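Local coordinates for protein catalase (Corynebacterium glutamicum, PDB 4B7H) that catalyses the breakdown of hydrogen peroxide to water and oxygen at a haem group, whose iron is here occupied by the inhibitor nitric oxide, at residues A353-Q356 with R357-G361; V64-I68 with P69-G73; R365-P368 with V369-P372. All blocks are in the same frame, centred on the assembly; numbering follows the deposited sequence.

Interaction 1 (A353-Q356 with R357-G361); sequences ADQQ and RYRIG. With HEM (protoporphyrin IX containing Fe), chain E.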
loop_
_atom_site.group_PDB
_atom_site.type_symbol
_atom_site.label_atom_id
_atom_site.label_comp_id
_atom_site.label_asym_id
_atom_site.label_seq_id
_atom_site.Cartn_x
_atom_site.Cartn_y
_atom_site.Cartn_z
ATOM N N ALA A 353 -1.221 16.277 -5.272
ATOM C CA ALA A 353 -2.263 15.412 -4.737
ATOM C C ALA A 353 -2.050 13.983 -5.212
ATOM O O ALA A 353 -2.293 13.036 -4.472
ATOM C CB ALA A 353 -3.640 15.909 -5.140
ATOM N N ASP A 354 -1.594 13.823 -6.451
ATOM C CA ASP A 354 -1.316 12.495 -6.968
ATOM C C ASP A 354 -0.263 11.799 -6.100
ATOM O O ASP A 354 -0.444 10.650 -5.685
ATOM C CB ASP A 354 -0.855 12.559 -8.425
ATOM C CG ASP A 354 -0.547 11.194 -8.986
ATOM O OD1 ASP A 354 -1.478 10.362 -9.045
ATOM O OD2 ASP A 354 0.619 10.936 -9.350
ATOM N N GLN A 355 0.846 12.479 -5.823
ATOM C CA GLN A 355 1.869 11.856 -4.987
ATOM C C GLN A 355 1.354 11.609 -3.566
ATOM O O GLN A 355 1.631 10.566 -2.964
ATOM C CB GLN A 355 3.169 12.665 -4.940
ATOM C CG GLN A 355 4.214 11.910 -4.103
ATOM C CD GLN A 355 5.634 12.431 -4.199
ATOM O OE1 GLN A 355 6.422 12.258 -3.256
ATOM N NE2 GLN A 355 5.987 13.039 -5.331
ATOM N N GLN A 356 0.585 12.555 -3.039
ATOM C CA GLN A 356 0.106 12.453 -1.666
ATOM C C GLN A 356 -0.854 11.286 -1.461
ATOM O O GLN A 356 -0.820 10.630 -0.414
ATOM C CB GLN A 356 -0.494 13.792 -1.232
ATOM C CG GLN A 356 0.599 14.836 -1.022
ATOM C CD GLN A 356 0.157 16.258 -1.289
ATOM O OE1 GLN A 356 -1.014 16.528 -1.575
ATOM N NE2 GLN A 356 1.110 17.190 -1.191
ATOM N N ARG A 357 -1.682 11.007 -2.467
ATOM C CA ARG A 357 -2.561 9.844 -2.417
ATOM C C ARG A 357 -1.744 8.560 -2.225
ATOM O O ARG A 357 -2.199 7.636 -1.557
ATOM C CB ARG A 357 -3.400 9.757 -3.696
ATOM C CG ARG A 357 -4.467 10.837 -3.784
ATOM C CD ARG A 357 -5.069 10.980 -5.190
ATOM N NE ARG A 357 -5.852 12.211 -5.252
ATOM C CZ ARG A 357 -5.768 13.133 -6.205
ATOM N NH1 ARG A 357 -4.980 12.950 -7.261
ATOM N NH2 ARG A 357 -6.506 14.235 -6.103
ATOM N N TYR A 358 -0.549 8.504 -2.814
ATOM C CA TYR A 358 0.348 7.351 -2.665
ATOM C C TYR A 358 1.194 7.421 -1.384
ATOM O O TYR A 358 1.273 6.458 -0.615
ATOM C CB TYR A 358 1.291 7.277 -3.867
ATOM C CG TYR A 358 2.483 6.363 -3.654
ATOM C CD1 TYR A 358 2.314 4.988 -3.579
ATOM C CD2 TYR A 358 3.768 6.877 -3.501
ATOM C CE1 TYR A 358 3.389 4.149 -3.369
ATOM C CE2 TYR A 358 4.855 6.040 -3.294
ATOM C CZ TYR A 358 4.652 4.675 -3.222
ATOM O OH TYR A 358 5.701 3.811 -3.014
ATOM N N ARG A 359 1.855 8.561 -1.190
ATOM C CA ARG A 359 2.839 8.760 -0.131
ATOM C C ARG A 359 2.208 8.633 1.251
ATOM O O ARG A 359 2.812 8.096 2.177
ATOM C CB ARG A 359 3.467 10.153 -0.311
ATOM C CG ARG A 359 4.402 10.543 0.781
ATOM C CD ARG A 359 5.146 11.809 0.457
ATOM N NE ARG A 359 4.388 13.060 0.553
ATOM C CZ ARG A 359 4.055 13.662 1.692
ATOM N NH1 ARG A 359 4.323 13.088 2.860
ATOM N NH2 ARG A 359 3.424 14.836 1.657
ATOM N N ILE A 360 1.005 9.171 1.381
ATOM C CA ILE A 360 0.286 9.187 2.649
ATOM C C ILE A 360 -0.868 8.184 2.613
ATOM O O ILE A 360 -0.899 7.259 3.414
ATOM C CB ILE A 360 -0.245 10.589 2.984
ATOM C CG1 ILE A 360 0.888 11.620 2.937
ATOM C CG2 ILE A 360 -0.905 10.577 4.359
ATOM C CD1 ILE A 360 0.394 13.069 2.922
ATOM N N GLY A 361 -1.793 8.358 1.668
ATOM C CA GLY A 361 -2.917 7.452 1.519
ATOM C C GLY A 361 -4.104 8.169 0.907
ATOM O O GLY A 361 -4.141 9.406 0.873
HETATM C CHA HEM E . 7.468 19.038 -3.580
HETATM C CHB HEM E . 6.025 18.220 -8.137
HETATM C CHC HEM E . 8.065 22.407 -9.459
HETATM C CHD HEM E . 8.046 23.724 -4.828
HETATM C C1A HEM E . 6.918 18.447 -4.690
HETATM C C2A HEM E . 6.201 17.186 -4.714
HETATM C C3A HEM E . 5.794 16.981 -5.975
HETATM C C4A HEM E . 6.243 18.087 -6.785
HETATM C CMA HEM E . 4.986 15.805 -6.536
HETATM C CAA HEM E . 5.955 16.284 -3.483
HETATM C CBA HEM E . 4.681 16.730 -2.780
HETATM C CGA HEM E . 4.262 15.789 -1.682
HETATM O O1A HEM E . 3.766 16.301 -0.647
HETATM O O2A HEM E . 4.402 14.546 -1.815
HETATM C C1B HEM E . 6.471 19.267 -8.911
HETATM C C2B HEM E . 6.340 19.379 -10.347
HETATM C C3B HEM E . 6.933 20.535 -10.710
HETATM C C4B HEM E . 7.422 21.182 -9.513
HETATM C CMB HEM E . 5.660 18.317 -11.235
HETATM C CAB HEM E . 7.076 21.182 -12.102
HETATM C CBB HEM E . 6.202 20.960 -13.083
HETATM C C1C HEM E . 8.076 23.205 -8.329
HETATM C C2C HEM E . 8.138 24.658 -8.268
HETATM C C3C HEM E . 8.132 25.005 -6.969
HETATM C C4C HEM E . 8.045 23.788 -6.191
HETATM C CMC HEM E . 8.220 25.593 -9.500
HETATM C CAC HEM E . 8.127 26.406 -6.311
HETATM C CBC HEM E . 7.605 27.489 -6.913
HETATM C C1D HEM E . 7.964 22.577 -4.087
HETATM C C2D HEM E . 8.079 22.562 -2.665
HETATM C C3D HEM E . 7.902 21.124 -2.263
HETATM C C4D HEM E . 7.683 20.392 -3.481
HETATM C CMD HEM E . 8.341 23.752 -1.745
HETATM C CAD HEM E . 7.920 20.604 -0.833
HETATM C CBD HEM E . 6.577 20.933 -0.185
HETATM C CGD HEM E . 6.698 20.488 1.243
HETATM O O1D HEM E . 5.982 19.542 1.656
HETATM O O2D HEM E . 7.539 21.071 1.973
HETATM N NA HEM E . 6.921 18.981 -5.970
HETATM N NB HEM E . 7.135 20.374 -8.430
HETATM N NC HEM E . 8.013 22.706 -7.038
HETATM N ND HEM E . 7.740 21.282 -4.546
HETATM FE FE HEM E . 7.506 20.831 -6.493
HETATM O O HOH W 1 -4.080 10.611 -8.505
#

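Interaction 2 (V64-I68 with P69-G73); sequences VPERI and PHAKG. With HEM (protoporphyrin IX containing Fe), chain E; NO (nitric oxide), chain F.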
loop_
_atom_site.group_PDB
_atom_site.type_symbol
_atom_site.label_atom_id
_atom_site.label_comp_id
_atom_site.label_asym_id
_atom_site.label_seq_id
_atom_site.Cartn_x
_atom_site.Cartn_y
_atom_site.Cartn_z
ATOM N N VAL A 64 7.492 5.469 5.885
ATOM C CA VAL A 64 6.612 5.709 4.754
ATOM C C VAL A 64 7.476 6.309 3.644
ATOM O O VAL A 64 8.580 6.769 3.914
ATOM C CB VAL A 64 5.482 6.664 5.172
ATOM C CG1 VAL A 64 4.615 5.999 6.230
ATOM C CG2 VAL A 64 6.053 7.978 5.718
ATOM N N PRO A 65 7.000 6.285 2.387
ATOM C CA PRO A 65 7.815 6.896 1.330
ATOM C C PRO A 65 8.077 8.374 1.623
ATOM O O PRO A 65 7.166 9.121 1.984
ATOM C CB PRO A 65 6.936 6.748 0.085
ATOM C CG PRO A 65 6.008 5.612 0.414
ATOM C CD PRO A 65 5.720 5.777 1.866
ATOM N N GLU A 66 9.329 8.795 1.491
ATOM C CA GLU A 66 9.645 10.211 1.631
ATOM C C GLU A 66 9.167 10.940 0.371
ATOM O O GLU A 66 8.955 10.314 -0.676
ATOM C CB GLU A 66 11.155 10.411 1.838
ATOM C CG GLU A 66 11.984 10.131 0.582
ATOM C CD GLU A 66 13.494 10.201 0.802
ATOM O OE1 GLU A 66 13.962 10.010 1.953
ATOM O OE2 GLU A 66 14.227 10.440 -0.193
ATOM N N ARG A 67 8.997 12.258 0.457
ATOM C CA ARG A 67 8.662 13.048 -0.721
ATOM C C ARG A 67 9.718 12.913 -1.812
ATOM O O ARG A 67 10.927 12.871 -1.527
ATOM C CB ARG A 67 8.605 14.530 -0.369
ATOM C CG ARG A 67 7.493 14.911 0.554
ATOM C CD ARG A 67 7.880 16.238 1.220
ATOM N NE ARG A 67 6.783 16.801 1.995
ATOM C CZ ARG A 67 6.392 16.337 3.178
ATOM N NH1 ARG A 67 7.030 15.308 3.748
ATOM N NH2 ARG A 67 5.368 16.909 3.799
ATOM N N ILE A 68 9.265 12.899 -3.065
ATOM C CA ILE A 68 10.160 13.144 -4.194
ATOM C C ILE A 68 9.620 14.325 -5.008
ATOM O O ILE A 68 8.489 14.276 -5.505
ATOM C CB ILE A 68 10.359 11.885 -5.091
ATOM C CG1 ILE A 68 11.242 12.243 -6.291
ATOM C CG2 ILE A 68 9.022 11.268 -5.538
ATOM C CD1 ILE A 68 11.644 11.046 -7.164
ATOM N N PRO A 69 10.389 15.428 -5.098
ATOM C CA PRO A 69 11.606 15.756 -4.354
ATOM C C PRO A 69 11.233 16.433 -3.028
ATOM O O PRO A 69 10.090 16.276 -2.577
ATOM C CB PRO A 69 12.331 16.735 -5.301
ATOM C CG PRO A 69 11.252 17.259 -6.255
ATOM C CD PRO A 69 9.954 16.568 -5.918
ATOM N N HIS A 70 12.181 17.145 -2.418
ATOM C CA HIS A 70 11.978 17.894 -1.167
ATOM C C HIS A 70 11.788 16.971 0.047
ATOM O O HIS A 70 11.102 17.324 1.007
ATOM C CB HIS A 70 10.819 18.898 -1.263
ATOM C CG HIS A 70 11.037 20.020 -2.241
ATOM N ND1 HIS A 70 11.421 21.287 -1.847
ATOM C CD2 HIS A 70 10.859 20.082 -3.584
ATOM C CE1 HIS A 70 11.494 22.074 -2.907
ATOM N NE2 HIS A 70 11.164 21.367 -3.974
ATOM N N ALA A 71 12.438 15.809 0.021
ATOM C CA ALA A 71 12.353 14.847 1.126
ATOM C C ALA A 71 12.789 15.396 2.478
ATOM O O ALA A 71 12.179 15.065 3.498
ATOM C CB ALA A 71 13.161 13.605 0.807
ATOM N N LYS A 72 13.864 16.188 2.487
ATOM C CA LYS A 72 14.464 16.684 3.734
ATOM C C LYS A 72 13.916 18.059 4.092
ATOM O O LYS A 72 14.248 19.051 3.444
ATOM C CB LYS A 72 15.990 16.787 3.610
ATOM C CG LYS A 72 16.673 17.260 4.906
ATOM C CD LYS A 72 16.739 16.114 5.926
ATOM C CE LYS A 72 17.147 16.551 7.345
ATOM N NZ LYS A 72 18.451 17.288 7.370
ATOM N N GLY A 73 13.089 18.135 5.123
ATOM C CA GLY A 73 12.518 19.411 5.502
ATOM C C GLY A 73 12.022 19.444 6.927
ATOM O O GLY A 73 12.149 18.464 7.668
HETATM C CHA HEM E . 7.468 19.038 -3.580
HETATM C CHB HEM E . 6.025 18.220 -8.137
HETATM C CHC HEM E . 8.065 22.407 -9.459
HETATM C CHD HEM E . 8.046 23.724 -4.828
HETATM C C1A HEM E . 6.918 18.447 -4.690
HETATM C C2A HEM E . 6.201 17.186 -4.714
HETATM C C3A HEM E . 5.794 16.981 -5.975
HETATM C C4A HEM E . 6.243 18.087 -6.785
HETATM C CMA HEM E . 4.986 15.805 -6.536
HETATM C CAA HEM E . 5.955 16.284 -3.483
HETATM C CBA HEM E . 4.681 16.730 -2.780
HETATM C CGA HEM E . 4.262 15.789 -1.682
HETATM O O1A HEM E . 3.766 16.301 -0.647
HETATM O O2A HEM E . 4.402 14.546 -1.815
HETATM C C1B HEM E . 6.471 19.267 -8.911
HETATM C C2B HEM E . 6.340 19.379 -10.347
HETATM C C3B HEM E . 6.933 20.535 -10.710
HETATM C C4B HEM E . 7.422 21.182 -9.513
HETATM C CMB HEM E . 5.660 18.317 -11.235
HETATM C CAB HEM E . 7.076 21.182 -12.102
HETATM C CBB HEM E . 6.202 20.960 -13.083
HETATM C C1C HEM E . 8.076 23.205 -8.329
HETATM C C2C HEM E . 8.138 24.658 -8.268
HETATM C C3C HEM E . 8.132 25.005 -6.969
HETATM C C4C HEM E . 8.045 23.788 -6.191
HETATM C CMC HEM E . 8.220 25.593 -9.500
HETATM C CAC HEM E . 8.127 26.406 -6.311
HETATM C CBC HEM E . 7.605 27.489 -6.913
HETATM C C1D HEM E . 7.964 22.577 -4.087
HETATM C C2D HEM E . 8.079 22.562 -2.665
HETATM C C3D HEM E . 7.902 21.124 -2.263
HETATM C C4D HEM E . 7.683 20.392 -3.481
HETATM C CMD HEM E . 8.341 23.752 -1.745
HETATM C CAD HEM E . 7.920 20.604 -0.833
HETATM C CBD HEM E . 6.577 20.933 -0.185
HETATM C CGD HEM E . 6.698 20.488 1.243
HETATM O O1D HEM E . 5.982 19.542 1.656
HETATM O O2D HEM E . 7.539 21.071 1.973
HETATM N NA HEM E . 6.921 18.981 -5.970
HETATM N NB HEM E . 7.135 20.374 -8.430
HETATM N NC HEM E . 8.013 22.706 -7.038
HETATM N ND HEM E . 7.740 21.282 -4.546
HETATM FE FE HEM E . 7.506 20.831 -6.493
HETATM N N NO F . 9.141 20.419 -6.687
HETATM O O NO F . 10.145 20.501 -7.160
HETATM O O HOH W 2 9.532 13.695 3.060
#

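Interaction 3 (R365-P368 with V369-P372); sequences RDLP and VNRP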
loop_
_atom_site.group_PDB
_atom_site.type_symbol
_atom_site.label_atom_id
_atom_site.label_comp_id
_atom_site.label_asym_id
_atom_site.label_seq_id
_atom_site.Cartn_x
_atom_site.Cartn_y
_atom_site.Cartn_z
ATOM N N ARG A 365 -6.347 13.704 3.316
ATOM C CA ARG A 365 -6.982 14.997 3.583
ATOM C C ARG A 365 -7.640 15.037 4.953
ATOM O O ARG A 365 -7.924 16.117 5.468
ATOM C CB ARG A 365 -8.057 15.309 2.542
ATOM C CG ARG A 365 -7.562 15.483 1.122
ATOM C CD ARG A 365 -7.088 16.872 0.851
ATOM N NE ARG A 365 -6.887 17.072 -0.579
ATOM C CZ ARG A 365 -6.597 18.248 -1.121
ATOM N NH1 ARG A 365 -6.490 19.314 -0.338
ATOM N NH2 ARG A 365 -6.417 18.356 -2.432
ATOM N N ASP A 366 -7.895 13.863 5.531
ATOM C CA ASP A 366 -8.590 13.773 6.807
ATOM C C ASP A 366 -7.647 13.845 8.014
ATOM O O ASP A 366 -8.097 13.958 9.160
ATOM C CB ASP A 366 -9.420 12.488 6.857
ATOM C CG ASP A 366 -10.563 12.487 5.838
ATOM O OD1 ASP A 366 -11.090 13.576 5.521
ATOM O OD2 ASP A 366 -10.934 11.397 5.357
ATOM N N LEU A 367 -6.342 13.749 7.777
ATOM C CA LEU A 367 -5.404 13.846 8.892
ATOM C C LEU A 367 -5.483 15.234 9.511
ATOM O O LEU A 367 -5.713 16.219 8.803
ATOM C CB LEU A 367 -3.974 13.585 8.433
ATOM C CG LEU A 367 -3.689 12.177 7.917
ATOM C CD1 LEU A 367 -2.274 12.126 7.394
ATOM C CD2 LEU A 367 -3.894 11.139 9.014
ATOM N N PRO A 368 -5.299 15.324 10.832
ATOM C CA PRO A 368 -5.433 16.603 11.537
ATOM C C PRO A 368 -4.783 17.818 10.842
ATOM O O PRO A 368 -5.440 18.855 10.706
ATOM C CB PRO A 368 -4.783 16.303 12.886
ATOM C CG PRO A 368 -5.199 14.863 13.135
ATOM C CD PRO A 368 -5.093 14.201 11.769
ATOM N N VAL A 369 -3.535 17.707 10.399
ATOM C CA VAL A 369 -2.850 18.872 9.836
ATOM C C VAL A 369 -3.387 19.248 8.441
ATOM O O VAL A 369 -3.192 20.377 7.968
ATOM C CB VAL A 369 -1.315 18.654 9.823
ATOM C CG1 VAL A 369 -0.911 17.691 8.732
ATOM C CG2 VAL A 369 -0.585 19.958 9.653
ATOM N N ASN A 370 -4.073 18.313 7.785
ATOM C CA ASN A 370 -4.564 18.551 6.428
ATOM C C ASN A 370 -6.026 18.976 6.333
ATOM O O ASN A 370 -6.470 19.436 5.277
ATOM C CB ASN A 370 -4.291 17.334 5.550
ATOM C CG ASN A 370 -2.810 17.103 5.351
ATOM O OD1 ASN A 370 -2.049 18.062 5.190
ATOM N ND2 ASN A 370 -2.382 15.837 5.387
ATOM N N ARG A 371 -6.773 18.831 7.425
ATOM C CA ARG A 371 -8.175 19.256 7.436
ATOM C C ARG A 371 -8.292 20.767 7.515
ATOM O O ARG A 371 -7.572 21.408 8.283
ATOM C CB ARG A 371 -8.907 18.687 8.649
ATOM C CG ARG A 371 -8.966 17.197 8.705
ATOM C CD ARG A 371 -10.136 16.756 9.559
ATOM N NE ARG A 371 -10.062 17.178 10.957
ATOM C CZ ARG A 371 -9.480 16.470 11.921
ATOM N NH1 ARG A 371 -8.886 15.317 11.639
ATOM N NH2 ARG A 371 -9.479 16.922 13.171
ATOM N N PRO A 372 -9.234 21.351 6.752
ATOM C CA PRO A 372 -9.452 22.792 6.882
ATOM C C PRO A 372 -10.187 23.139 8.182
ATOM O O PRO A 372 -10.556 22.244 8.954
ATOM C CB PRO A 372 -10.304 23.122 5.655
ATOM C CG PRO A 372 -11.036 21.859 5.350
ATOM C CD PRO A 372 -10.078 20.748 5.703
HETATM O O HOH W 3 -5.820 20.268 2.507
#

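Interaction 1 (A353-Q356 with R357-G361)
O1A of one haem propionate is gripped by Gln356 and Arg359, three residues apart on the last turn of helix 343-359: Gln356 NE2 reaches it at 2.9 Å along an almost straight N-H (174°), and Arg359 NH2 at 2.8 Å. The other oxygen, O2A, takes Arg359 NE at 2.8 Å and lies in the guanidinium plane, so the arginine meets the carboxylate with its edge. Arg359 gets there with its chain bent at chi3 (75°), which swings the guanidinium toward the propionate; NH1 also donates to Glu324 O and NH2 to Ile326 O. Gln355 crosses it obliquely, their planes nearly perpendicular, its amide NE2 donating to Ile68 O.

The backbone beneath is helical, Arg359 N to Gln355 O being 2.7 Å. At the helix end Gln356 O accepts twice, from Ile360 N at 2.9 Å and from Gly361 N at 3.2 Å. On another side, one face of the Arg357 guanidinium rests on the Ala353 methyl, and a water joins its NH1 to Asp354 OD1; Asp354 OD2 makes a salt bridge to Arg61 of a second subunit. With an arginine at both its oxygens, the propionate is probably ionised and its rotation fixed.

Interaction 2 (V64-I68 with P69-G73)
The His70 imidazole and the Arg67 guanidinium address the haem differently, the Arg67 side chain passing the His70 carbonyl with CD 3.4 Å from O. His70 lies nearly parallel to the porphyrin, with C3D of one pyrrole centred under its face and CD2 3.2 Å from C4D; the nitric oxide oxygen sits in plane at its edge, 3.5 Å from NE2. Ser108 OG holds ND1 and so helps to fix the ring's rotation. The guanidinium instead offers edges: NE donates to propionate oxygen O1D at 2.9 Å, while a water in its plane binds NH1.

This is the distal side of the catalase haem pocket, where a histidine stacked over the porphyrin is a hallmark of the family. The cis Ile68-Pro69 peptide, together with the positive phi of His70, folds the chain back, leaving the CA atoms of Arg67 and Ala71 4.5 Å apart. Pro69 CG lies 3.5 Å from the nitric oxide oxygen, and its ring packs on Phe155 and Ile159 of helix 155-162. Across the fold-back, the same water bridges Arg67 N to Ala71 O. The Ala71 methyl approaches Glu66 CD to 3.4 Å, while Glu66 OE1 is taken by Gln114 N.

Interaction 3 (R365-P368 with V369-P372)
A turn at chi3 (-62°) folds Arg371 back on its own chain, so that its guanidinium returns to the backbone of Asp366 and Pro368. CG, set opposite the carbonyl carbon, starts the side chain beside Leu367 O and Asp366 O, both 3.4 Å away, and the bend then delivers NH1 to Asp366 O at 2.9 Å. That oxygen lies in the guanidinium plane, at its edge, and the N-H points at it fairly directly (154°). One face of the same group looks onto Pro368 CA, while the prolyl CD and CG stand 4.0 Å from NH1.

Inside this loop of side chain the backbone makes a type I beta turn over Leu367-Asn370, with Pro368 and Val369 at its corners. Its closing bond runs from Asn370 N to Leu367 O at 2.8 Å, the donor coming from well above the carbonyl plane. Leu367 O also receives Arg371 N, but this second bond is weak. The turn belongs to the long connection that follows helix 343-359.

Asn370 ties the turn to the 325-327 loop and to strand 125-132: OD1 accepts from Ala327 N and Arg129 NH1, while ND2 donates to Tyr364 O and Gln325 O, so that both ends of its buried amide are satisfied and the amide orientation is fixed. A water links the Asn370 carbonyl to Arg365 NH1, lying 3.0 Å from Asn370 O. Asn332 OD1 also takes Arg365 NH1, and Glu54 of a third subunit forms a salt bridge with Arg365 NH2. The carbonyls of Pro368, Arg371 and Pro372 all accept hydrogen bonds from Arg12, near the chain's N-terminus.

Along the chain interaction 2 comes first, in the loop between helix 50-59 and strand 73-82; interaction 1 follows at the end of helix 343-359, and interaction 3 in the loop beyond it. Interactions 1 and 2, with centres 12 Å apart, share one haem and touch directly, Arg359 CG packing 3.3 Å from Pro65 O. Interaction 3 meets interaction 1 through packing of Ile360 on Leu367, but stays about 8 Å, nearest atoms, from interaction 2. Two contacts thus line the haem pocket, while the third lies in the chain that leaves helix 343-359 and reaches the third subunit.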